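Local coordinates for Tlr1174 protein (Synechococcus elongatus, PDB 2OZT), which catalyses the dehydration of 2-succinyl-6-hydroxy-2,4-cyclohexadiene-1-carboxylate to 2-succinylbenzoate, a step of phylloquinone biosynthesis, at residues A87-A92 with T281-L286. Numbering follows the deposited sequence.
Sequences AQFGFA and TAIFHL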
ATOM      1  N   ALA A  87       8.507  -7.801  -8.714  1.00 11.90           N
ATOM      2  CA  ALA A  87       8.678  -9.106  -9.386  1.00 12.00           C
ATOM      3  C   ALA A  87       8.781 -10.242  -8.373  1.00 13.39           C
ATOM      4  O   ALA A  87       8.163 -11.300  -8.589  1.00 14.21           O
ATOM      5  CB  ALA A  87       9.904  -9.068 -10.293  1.00 13.78           C
ATOM      6  N   GLN A  88       9.543 -10.049  -7.293  1.00 13.44           N
ATOM      7  CA  GLN A  88       9.590 -11.033  -6.208  1.00 14.74           C
ATOM      8  C   GLN A  88       8.181 -11.334  -5.684  1.00 14.53           C
ATOM      9  O   GLN A  88       7.802 -12.503  -5.488  1.00 14.84           O
ATOM     10  CB  GLN A  88      10.485 -10.591  -5.060  1.00 14.37           C
ATOM     11  CG  GLN A  88      11.967 -10.363  -5.397  1.00 17.76           C
ATOM     12  CD  GLN A  88      12.735  -9.850  -4.171  1.00 19.68           C
ATOM     13  OE1 GLN A  88      12.378  -8.819  -3.562  1.00 24.84           O
ATOM     14  NE2 GLN A  88      13.826 -10.537  -3.841  1.00 25.98           N
ATOM     15  N   PHE A  89       7.378 -10.306  -5.442  1.00 14.48           N
ATOM     16  CA  PHE A  89       6.008 -10.522  -4.969  1.00 13.65           C
ATOM     17  C   PHE A  89       5.200 -11.296  -5.992  1.00 14.53           C
ATOM     18  O   PHE A  89       4.504 -12.283  -5.660  1.00 13.45           O
ATOM     19  CB  PHE A  89       5.325  -9.158  -4.709  1.00 13.75           C
ATOM     20  CG  PHE A  89       3.827  -9.236  -4.565  1.00 11.38           C
ATOM     21  CD1 PHE A  89       3.232  -9.506  -3.348  1.00 12.10           C
ATOM     22  CD2 PHE A  89       2.983  -9.067  -5.678  1.00 13.41           C
ATOM     23  CE1 PHE A  89       1.857  -9.539  -3.194  1.00 11.14           C
ATOM     24  CE2 PHE A  89       1.589  -9.121  -5.540  1.00 13.52           C
ATOM     25  CZ  PHE A  89       1.015  -9.357  -4.299  1.00 12.14           C
ATOM     26  N   GLY A  90       5.299 -10.880  -7.257  1.00 13.68           N
ATOM     27  CA  GLY A  90       4.483 -11.558  -8.273  1.00 14.33           C
ATOM     28  C   GLY A  90       4.803 -13.036  -8.432  1.00 13.65           C
ATOM     29  O   GLY A  90       3.869 -13.861  -8.454  1.00 13.64           O
ATOM     30  N   PHE A  91       6.096 -13.343  -8.521  1.00 14.16           N
ATOM     31  CA  PHE A  91       6.458 -14.758  -8.689  1.00 14.04           C
ATOM     32  C   PHE A  91       6.159 -15.555  -7.435  1.00 15.39           C
ATOM     33  O   PHE A  91       5.673 -16.669  -7.542  1.00 15.41           O
ATOM     34  CB  PHE A  91       7.898 -14.880  -9.102  1.00 15.03           C
ATOM     35  CG  PHE A  91       8.104 -14.670 -10.585  1.00 15.16           C
ATOM     36  CD1 PHE A  91       7.822 -15.739 -11.475  1.00 16.69           C
ATOM     37  CD2 PHE A  91       8.472 -13.414 -11.100  1.00 14.91           C
ATOM     38  CE1 PHE A  91       7.997 -15.576 -12.861  1.00 17.12           C
ATOM     39  CE2 PHE A  91       8.618 -13.226 -12.471  1.00 14.03           C
ATOM     40  CZ  PHE A  91       8.389 -14.313 -13.337  1.00 13.76           C
ATOM     41  N   ALA A  92       6.431 -15.018  -6.262  1.00 13.97           N
ATOM     42  CA  ALA A  92       6.200 -15.772  -5.027  1.00 14.66           C
ATOM     43  C   ALA A  92       4.730 -16.074  -4.829  1.00 16.02           C
ATOM     44  O   ALA A  92       4.327 -17.215  -4.512  1.00 16.34           O
ATOM     45  CB  ALA A  92       6.777 -15.021  -3.823  1.00 15.09           C
ATOM     46  N   THR A 281      -6.172  -9.857  -4.397  1.00 14.58           N
ATOM     47  CA  THR A 281      -6.665 -11.099  -3.811  1.00 14.51           C
ATOM     48  C   THR A 281      -5.526 -11.852  -3.137  1.00 13.53           C
ATOM     49  O   THR A 281      -5.708 -12.394  -2.042  1.00 14.72           O
ATOM     50  CB  THR A 281      -7.366 -11.982  -4.853  1.00 15.49           C
ATOM     51  OG1 THR A 281      -8.367 -11.215  -5.514  1.00 16.19           O
ATOM     52  CG2 THR A 281      -8.094 -13.145  -4.144  1.00 16.27           C
ATOM     53  N   ALA A 282      -4.350 -11.851  -3.749  1.00 13.36           N
ATOM     54  CA  ALA A 282      -3.177 -12.427  -3.131  1.00 13.06           C
ATOM     55  C   ALA A 282      -2.849 -11.768  -1.790  1.00 13.81           C
ATOM     56  O   ALA A 282      -2.440 -12.442  -0.836  1.00 14.83           O
ATOM     57  CB  ALA A 282      -1.982 -12.298  -4.050  1.00 13.44           C
ATOM     58  N   ILE A 283      -2.986 -10.440  -1.722  1.00 13.68           N
ATOM     59  CA  ILE A 283      -2.708  -9.750  -0.482  1.00 12.92           C
ATOM     60  C   ILE A 283      -3.746 -10.113   0.587  1.00 11.54           C
ATOM     61  O   ILE A 283      -3.379 -10.378   1.733  1.00 12.64           O
ATOM     62  CB  ILE A 283      -2.664  -8.214  -0.720  1.00 13.26           C
ATOM     63  CG1 ILE A 283      -1.459  -7.864  -1.592  1.00 12.64           C
ATOM     64  CG2 ILE A 283      -2.546  -7.482   0.624  1.00 14.40           C
ATOM     65  CD1 ILE A 283      -1.508  -6.373  -2.144  1.00 15.34           C
ATOM     66  N   PHE A 284      -5.030 -10.076   0.221  1.00 12.08           N
ATOM     67  CA  PHE A 284      -6.046 -10.518   1.190  1.00 12.48           C
ATOM     68  C   PHE A 284      -5.786 -11.960   1.679  1.00 14.02           C
ATOM     69  O   PHE A 284      -6.053 -12.250   2.858  1.00 15.51           O
ATOM     70  CB  PHE A 284      -7.468 -10.334   0.667  1.00 13.51           C
ATOM     71  CG  PHE A 284      -7.988  -8.923   0.858  1.00 14.99           C
ATOM     72  CD1 PHE A 284      -7.374  -7.843   0.220  1.00 18.26           C
ATOM     73  CD2 PHE A 284      -9.097  -8.693   1.661  1.00 15.89           C
ATOM     74  CE1 PHE A 284      -7.861  -6.536   0.411  1.00 20.78           C
ATOM     75  CE2 PHE A 284      -9.594  -7.433   1.836  1.00 19.04           C
ATOM     76  CZ  PHE A 284      -8.995  -6.334   1.220  1.00 19.39           C
ATOM     77  N   HIS A 285      -5.287 -12.857   0.820  1.00 14.79           N
ATOM     78  CA  HIS A 285      -4.923 -14.190   1.303  1.00 15.43           C
ATOM     79  C   HIS A 285      -3.815 -14.080   2.354  1.00 15.71           C
ATOM     80  O   HIS A 285      -3.841 -14.767   3.384  1.00 15.02           O
ATOM     81  CB  HIS A 285      -4.447 -15.017   0.093  1.00 16.25           C
ATOM     82  CG  HIS A 285      -3.745 -16.300   0.448  1.00 18.33           C
ATOM     83  ND1 HIS A 285      -4.375 -17.338   1.098  1.00 22.14           N
ATOM     84  CD2 HIS A 285      -2.464 -16.700   0.256  1.00 22.76           C
ATOM     85  CE1 HIS A 285      -3.515 -18.322   1.297  1.00 21.43           C
ATOM     86  NE2 HIS A 285      -2.351 -17.968   0.787  1.00 25.02           N
ATOM     87  N   LEU A 286      -2.782 -13.290   2.062  1.00 14.42           N
ATOM     88  CA  LEU A 286      -1.705 -13.129   3.029  1.00 13.54           C
ATOM     89  C   LEU A 286      -2.208 -12.535   4.373  1.00 14.33           C
ATOM     90  O   LEU A 286      -1.700 -12.870   5.437  1.00 14.89           O
ATOM     91  CB  LEU A 286      -0.621 -12.207   2.451  1.00 15.01           C
ATOM     92  CG  LEU A 286       0.193 -12.879   1.314  1.00 16.68           C
ATOM     93  CD1 LEU A 286       0.906 -11.838   0.470  1.00 16.95           C
ATOM     94  CD2 LEU A 286       1.209 -13.837   1.942  1.00 19.33           C
TER
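The phenyl ring of F89 meets A282, I283 and L286 obliquely. Its far end does the touching: CG1 of I283 lies 4.0 Å from F89 CZ and equally close to CE1. The methyl carbon CB of A282 stands 4.2 Å from F89 CZ. CD1 of L286 approaches F89 CE1 more loosely, at 4.4 Å. The side chains of F89 and I283 cross at about a right angle. With F89 CG anti to the backbone N (chi1 165°), the ring reaches across to segment 281-286 and, alone of its segment, bridges the gap: the axes of segments 87-92 and 281-286 approach to 11.7 Å, at 77° between their N-to-C directions. The contact is wholly apolar and buries a modest 115 Å². T246 and A247 of helix 246-249 also pack against F89, and T246 touches I283 and L286 as well, so this short helix, directly after the predicted proton acceptor K245, shares the hydrophobic cluster. The contact thus joins helix 85-97 of the N-terminal capping domain to helix 277-290, which follows strand 268-270 of the enolase-superfamily barrel, while on the far side of helix 85-97, F91 packs against helix 58-67.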